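Local coordinates for alkaline phosphatase (Antarctic bacterium, PDB 2W5V), which probably hydrolyses phosphate monoesters, working with zinc and magnesium ions bound at its active site, at residues Val127-Ser132 with Met252-Gln257; Ile38-Asp43 with Asp279-Ala284. The protein carries 1 engineered substitution. All blocks are in the same frame, centred on the assembly; numbering follows the deposited sequence.

Contact 1 (Val127-Ser132 with Met252-Gln257); sequences VVATSS and MSEGSQ. With MG (magnesium ion), chain I.
Val127-Ala129 and Met252-Gly255 pair as neighbouring parallel strands (axes 4.6 Å apart) in the central sheet of the alkaline phosphatase α/β fold; strand residue Glu254 binds magnesium, while Ser131 and Ser256 of the following loops touch its waters. Val128 carries the pairing: its N donates to Met252 O at 2.9 Å, and its O accepts from Glu254 N. Val127 CG1 meets CE of the bent Met252 chain at 3.9 Å on their shared face. Farther on, Ser256 OG accepts from Thr130 N at 3.0 Å and, weakly, from Ser131 N, while Gln257 NE2 donates to Thr130 O at 3.1 Å from above the carbonyl plane; Gln257 OE1 is held by Tyr269. With an alanine at Ser256, the Thr130 and Ser131 amides would probably lose their common acceptor and the Glu254 carboxylate a donor that limits its turning. Glu254 CG stands anti to the backbone N (chi1 -178°), and the extended chain carries OE2 to magnesium at 2.1 Å, where Asp43 and Thr137 also bind. Glu254 OE1 takes a magnesium-bound water and, from above the carboxylate plane, the hydroxyl of Ser256, with OG 2.6 Å from OE1.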
loop_
_atom_site.group_PDB
_atom_site.type_symbol
_atom_site.label_atom_id
_atom_site.label_comp_id
_atom_site.label_asym_id
_atom_site.label_seq_id
_atom_site.Cartn_x
_atom_site.Cartn_y
_atom_site.Cartn_z
ATOM N N VAL B 127 -6.463 -23.833 11.673
ATOM C CA VAL B 127 -6.336 -22.460 12.132
ATOM C C VAL B 127 -5.181 -22.331 13.126
ATOM O O VAL B 127 -5.121 -23.060 14.123
ATOM C CB VAL B 127 -7.641 -21.989 12.777
ATOM C CG1 VAL B 127 -7.441 -20.666 13.471
ATOM C CG2 VAL B 127 -8.734 -21.885 11.722
ATOM N N VAL B 128 -4.263 -21.414 12.844
ATOM C CA VAL B 128 -3.109 -21.172 13.706
ATOM C C VAL B 128 -3.085 -19.701 14.109
ATOM O O VAL B 128 -3.433 -18.835 13.296
ATOM C CB VAL B 128 -1.791 -21.543 12.982
ATOM C CG1 VAL B 128 -0.585 -21.099 13.791
ATOM C CG2 VAL B 128 -1.742 -23.040 12.713
ATOM N N ALA B 129 -2.688 -19.414 15.352
ATOM C CA ALA B 129 -2.661 -18.037 15.849
ATOM C C ALA B 129 -1.658 -17.859 16.987
ATOM O O ALA B 129 -1.389 -18.806 17.715
ATOM C CB ALA B 129 -4.042 -17.631 16.320
ATOM N N THR B 130 -1.127 -16.646 17.155
ATOM C CA THR B 130 -0.220 -16.368 18.274
ATOM C C THR B 130 -0.958 -15.743 19.454
ATOM O O THR B 130 -0.392 -15.564 20.532
ATOM C CB THR B 130 0.982 -15.483 17.877
ATOM O OG1 THR B 130 0.510 -14.231 17.364
ATOM C CG2 THR B 130 1.828 -16.173 16.822
ATOM N N SER B 131 -2.224 -15.408 19.244
ATOM C CA SER B 131 -3.093 -15.007 20.342
ATOM C C SER B 131 -3.737 -16.260 20.925
ATOM O O SER B 131 -3.380 -17.385 20.569
ATOM C CB SER B 131 -4.200 -14.079 19.829
ATOM O OG SER B 131 -4.941 -14.708 18.787
ATOM N N SER B 132 -4.696 -16.068 21.820
ATOM C CA SER B 132 -5.557 -17.175 22.202
ATOM C C SER B 132 -6.259 -17.675 20.946
ATOM O O SER B 132 -6.553 -16.897 20.029
ATOM C CB SER B 132 -6.587 -16.718 23.236
ATOM O OG SER B 132 -7.640 -17.658 23.355
ATOM N N MET B 252 -5.788 -21.002 7.787
ATOM C CA MET B 252 -5.604 -19.593 8.126
ATOM C C MET B 252 -4.595 -19.548 9.271
ATOM O O MET B 252 -4.818 -20.160 10.311
ATOM C CB MET B 252 -6.919 -18.942 8.572
ATOM C CG MET B 252 -6.842 -17.414 8.721
ATOM S SD MET B 252 -5.957 -16.817 10.192
ATOM C CE MET B 252 -7.089 -17.362 11.485
ATOM N N SER B 253 -3.479 -18.856 9.054
ATOM C CA SER B 253 -2.482 -18.612 10.099
ATOM C C SER B 253 -2.369 -17.113 10.372
ATOM O O SER B 253 -2.271 -16.309 9.440
ATOM C CB SER B 253 -1.107 -19.141 9.684
ATOM O OG SER B 253 -1.157 -20.534 9.449
ATOM N N GLU B 254 -2.358 -16.737 11.644
ATOM C CA GLU B 254 -2.373 -15.326 11.990
ATOM C C GLU B 254 -1.135 -14.902 12.761
ATOM O O GLU B 254 -0.779 -15.527 13.761
ATOM C CB GLU B 254 -3.610 -14.986 12.820
ATOM C CG GLU B 254 -3.687 -13.508 13.151
ATOM C CD GLU B 254 -4.608 -13.198 14.304
ATOM O OE1 GLU B 254 -4.917 -14.109 15.097
ATOM O OE2 GLU B 254 -5.007 -12.026 14.423
ATOM N N GLY B 255 -0.482 -13.843 12.287
ATOM C CA GLY B 255 0.492 -13.128 13.094
ATOM C C GLY B 255 -0.292 -12.166 13.972
ATOM O O GLY B 255 -0.482 -10.997 13.629
ATOM N N SER B 256 -0.753 -12.671 15.111
ATOM C CA SER B 256 -1.768 -11.994 15.917
ATOM C C SER B 256 -1.278 -10.738 16.638
ATOM O O SER B 256 -2.059 -9.805 16.879
ATOM C CB SER B 256 -2.322 -12.969 16.965
ATOM O OG SER B 256 -2.699 -14.208 16.380
ATOM N N GLN B 257 -0.000 -10.715 17.004
ATOM C CA GLN B 257 0.468 -9.719 17.965
ATOM C C GLN B 257 1.066 -8.462 17.350
ATOM O O GLN B 257 1.478 -7.548 18.071
ATOM C CB GLN B 257 1.427 -10.345 18.982
ATOM C CG GLN B 257 0.792 -11.493 19.754
ATOM C CD GLN B 257 1.620 -11.942 20.934
ATOM O OE1 GLN B 257 2.373 -11.158 21.515
ATOM N NE2 GLN B 257 1.489 -13.212 21.297
HETATM MG MG MG I . -6.260 -10.836 15.615
HETATM O O HOH W 1 2.380 -12.331 16.273
HETATM O O HOH W 2 -6.584 -12.735 16.850
HETATM O O HOH W 3 -4.671 -10.020 16.894
HETATM O O HOH W 4 -7.786 -9.877 17.054
#

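Contact 2 (Ile38-Asp43 with Asp279-Ala284); sequences ILLISD and DAIGTA. With MG (magnesium ion), chain I; ZN (zinc ion), chain H.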
loop_
_atom_site.group_PDB
_atom_site.type_symbol
_atom_site.label_atom_id
_atom_site.label_comp_id
_atom_site.label_asym_id
_atom_site.label_seq_id
_atom_site.Cartn_x
_atom_site.Cartn_y
_atom_site.Cartn_z
ATOM N N ILE B 38 -3.844 -21.253 1.483
ATOM C CA ILE B 38 -3.303 -20.804 2.756
ATOM C C ILE B 38 -3.544 -19.304 2.863
ATOM O O ILE B 38 -3.095 -18.537 2.015
ATOM C CB ILE B 38 -1.801 -21.088 2.860
ATOM C CG1 ILE B 38 -1.530 -22.595 2.720
ATOM C CG2 ILE B 38 -1.260 -20.544 4.175
ATOM C CD1 ILE B 38 -0.067 -22.933 2.474
ATOM N N LEU B 39 -4.283 -18.891 3.885
ATOM C CA LEU B 39 -4.574 -17.481 4.098
ATOM C C LEU B 39 -3.832 -16.983 5.338
ATOM O O LEU B 39 -4.105 -17.424 6.451
ATOM C CB LEU B 39 -6.081 -17.286 4.263
ATOM C CG LEU B 39 -6.496 -15.883 4.681
ATOM C CD1 LEU B 39 -6.053 -14.857 3.635
ATOM C CD2 LEU B 39 -7.995 -15.838 4.894
ATOM N N LEU B 40 -2.865 -16.094 5.145
ATOM C CA LEU B 40 -2.078 -15.588 6.268
ATOM C C LEU B 40 -2.517 -14.167 6.558
ATOM O O LEU B 40 -2.579 -13.325 5.661
ATOM C CB LEU B 40 -0.583 -15.618 5.945
ATOM C CG LEU B 40 -0.047 -16.974 5.488
ATOM C CD1 LEU B 40 1.346 -16.853 4.940
ATOM C CD2 LEU B 40 -0.076 -17.945 6.635
ATOM N N ILE B 41 -2.838 -13.912 7.813
ATOM C CA ILE B 41 -3.367 -12.627 8.219
ATOM C C ILE B 41 -2.429 -12.007 9.240
ATOM O O ILE B 41 -2.169 -12.585 10.297
ATOM C CB ILE B 41 -4.759 -12.779 8.855
ATOM C CG1 ILE B 41 -5.750 -13.366 7.847
ATOM C CG2 ILE B 41 -5.255 -11.443 9.393
ATOM C CD1 ILE B 41 -7.134 -13.629 8.439
ATOM N N SER B 42 -1.918 -10.831 8.910
ATOM C CA SER B 42 -1.116 -10.055 9.843
ATOM C C SER B 42 -2.047 -9.034 10.476
ATOM O O SER B 42 -2.437 -8.052 9.835
ATOM C CB SER B 42 0.010 -9.338 9.099
ATOM O OG SER B 42 -0.478 -8.734 7.907
ATOM N N ASP B 43 -2.413 -9.265 11.729
ATOM C CA ASP B 43 -3.369 -8.388 12.386
ATOM C C ASP B 43 -2.754 -7.015 12.651
ATOM O O ASP B 43 -1.736 -6.906 13.328
ATOM C CB ASP B 43 -3.885 -9.009 13.688
ATOM C CG ASP B 43 -5.185 -8.378 14.141
ATOM O OD1 ASP B 43 -5.244 -7.134 14.166
ATOM O OD2 ASP B 43 -6.155 -9.109 14.437
ATOM N N ASP B 279 8.535 -14.558 8.229
ATOM C CA ASP B 279 9.077 -15.919 8.235
ATOM C C ASP B 279 8.001 -16.946 7.868
ATOM O O ASP B 279 8.242 -17.856 7.066
ATOM C CB ASP B 279 9.690 -16.256 9.597
ATOM C CG ASP B 279 11.091 -15.669 9.772
ATOM O OD1 ASP B 279 11.662 -15.154 8.782
ATOM O OD2 ASP B 279 11.623 -15.721 10.903
ATOM N N ALA B 280 6.821 -16.803 8.464
ATOM C CA ALA B 280 5.697 -17.685 8.159
ATOM C C ALA B 280 5.314 -17.596 6.690
ATOM O O ALA B 280 4.973 -18.598 6.068
ATOM C CB ALA B 280 4.500 -17.349 9.033
ATOM N N ILE B 281 5.367 -16.391 6.133
ATOM C CA ILE B 281 5.118 -16.228 4.705
ATOM C C ILE B 281 6.094 -17.083 3.892
ATOM O O ILE B 281 5.694 -17.771 2.959
ATOM C CB ILE B 281 5.239 -14.755 4.255
ATOM C CG1 ILE B 281 4.140 -13.900 4.892
ATOM C CG2 ILE B 281 5.175 -14.663 2.733
ATOM C CD1 ILE B 281 4.261 -12.411 4.541
ATOM N N GLY B 282 7.375 -17.038 4.254
ATOM C CA GLY B 282 8.393 -17.830 3.579
ATOM C C GLY B 282 8.097 -19.321 3.652
ATOM O O GLY B 282 8.320 -20.069 2.694
ATOM N N THR B 283 7.591 -19.759 4.797
ATOM C CA THR B 283 7.223 -21.157 4.977
ATOM C C THR B 283 6.097 -21.555 4.023
ATOM O O THR B 283 6.178 -22.568 3.329
ATOM C CB THR B 283 6.775 -21.419 6.419
ATOM O OG1 THR B 283 7.855 -21.125 7.309
ATOM C CG2 THR B 283 6.347 -22.861 6.597
ATOM N N ALA B 284 5.039 -20.756 3.992
ATOM C CA ALA B 284 3.905 -21.054 3.127
ATOM C C ALA B 284 4.350 -21.066 1.669
ATOM O O ALA B 284 4.000 -21.973 0.914
ATOM C CB ALA B 284 2.813 -20.040 3.325
HETATM MG MG MG I . -6.260 -10.836 15.615
HETATM ZN ZN ZN H . -7.180 -6.620 14.050
HETATM O O HOH W 3 -4.671 -10.020 16.894
HETATM O O HOH W 2 -6.584 -12.735 16.850
HETATM O O HOH W 4 -7.786 -9.877 17.054
#
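Leu40 and Ile38 of strand 36-42 pack against one side of helix 267-291 through Ile281 and Ala284, a buried layer of the α/β fold. The helix belongs to the crossover between the parallel strands 249-255 and 294-299, and strand 36-42 lies between those two in the sheet. The helix and strand segments run antiparallel at 173°, with axes 10.0 Å apart.

The direct contact is apolar. Leu40 does most of the touching with one methyl: CD1 lies over the helix backbone at Ile281 CA, 3.8 Å away, and 3.9 Å from Ala284 CB. Ile281 adds its CG1 methylene, 4.1 Å from Leu40 CD1. With CG1 anti to the carbonyl carbon (chi1 -59°) and the chain extended beyond it, Ile38 reaches Ala284 CB with CD1, and its CG2 lies equally near, both at 4.2 Å. Leu231 and Ile239 of helix 230-242 flank this layer, touching Ala280 and Ile38 respectively.

Metal bonding is confined to Asp43, the last residue of the segment, which bridges two ions with OD1 2.0 Å from zinc and OD2 2.1 Å from magnesium; Asp301, His302 and the phosphorylated Ser84 join it on zinc, Thr137 and Glu254 on magnesium.

With no hydrogen bond joining helix to strand, their fit rests on methyl and methylene shape, while the strand's directional bonding is spent on sheet neighbours and, at Asp43, on the metals.

How the contacts relate
Both contacts are buried near the centre of the chain, about 10 Å apart between centres, and neither is surface packing. They share one sheet, in which strands 249-255 and 36-42 are adjacent: Gly255 N lies 2.9 Å from Ile41 O and Ser253 O 3.0 Å from Ile41 N, both probable hydrogen bonds. Contact 1 joins strand to strand within the sheet and is largely polar; contact 2 joins the sheet to a covering helix and is made of apolar side-chain packing with no hydrogen bond across it. Ser253 CB and Leu40 CD2 meet where the two adjoin. Each contact supplies an acidic ligand to the same magnesium ion.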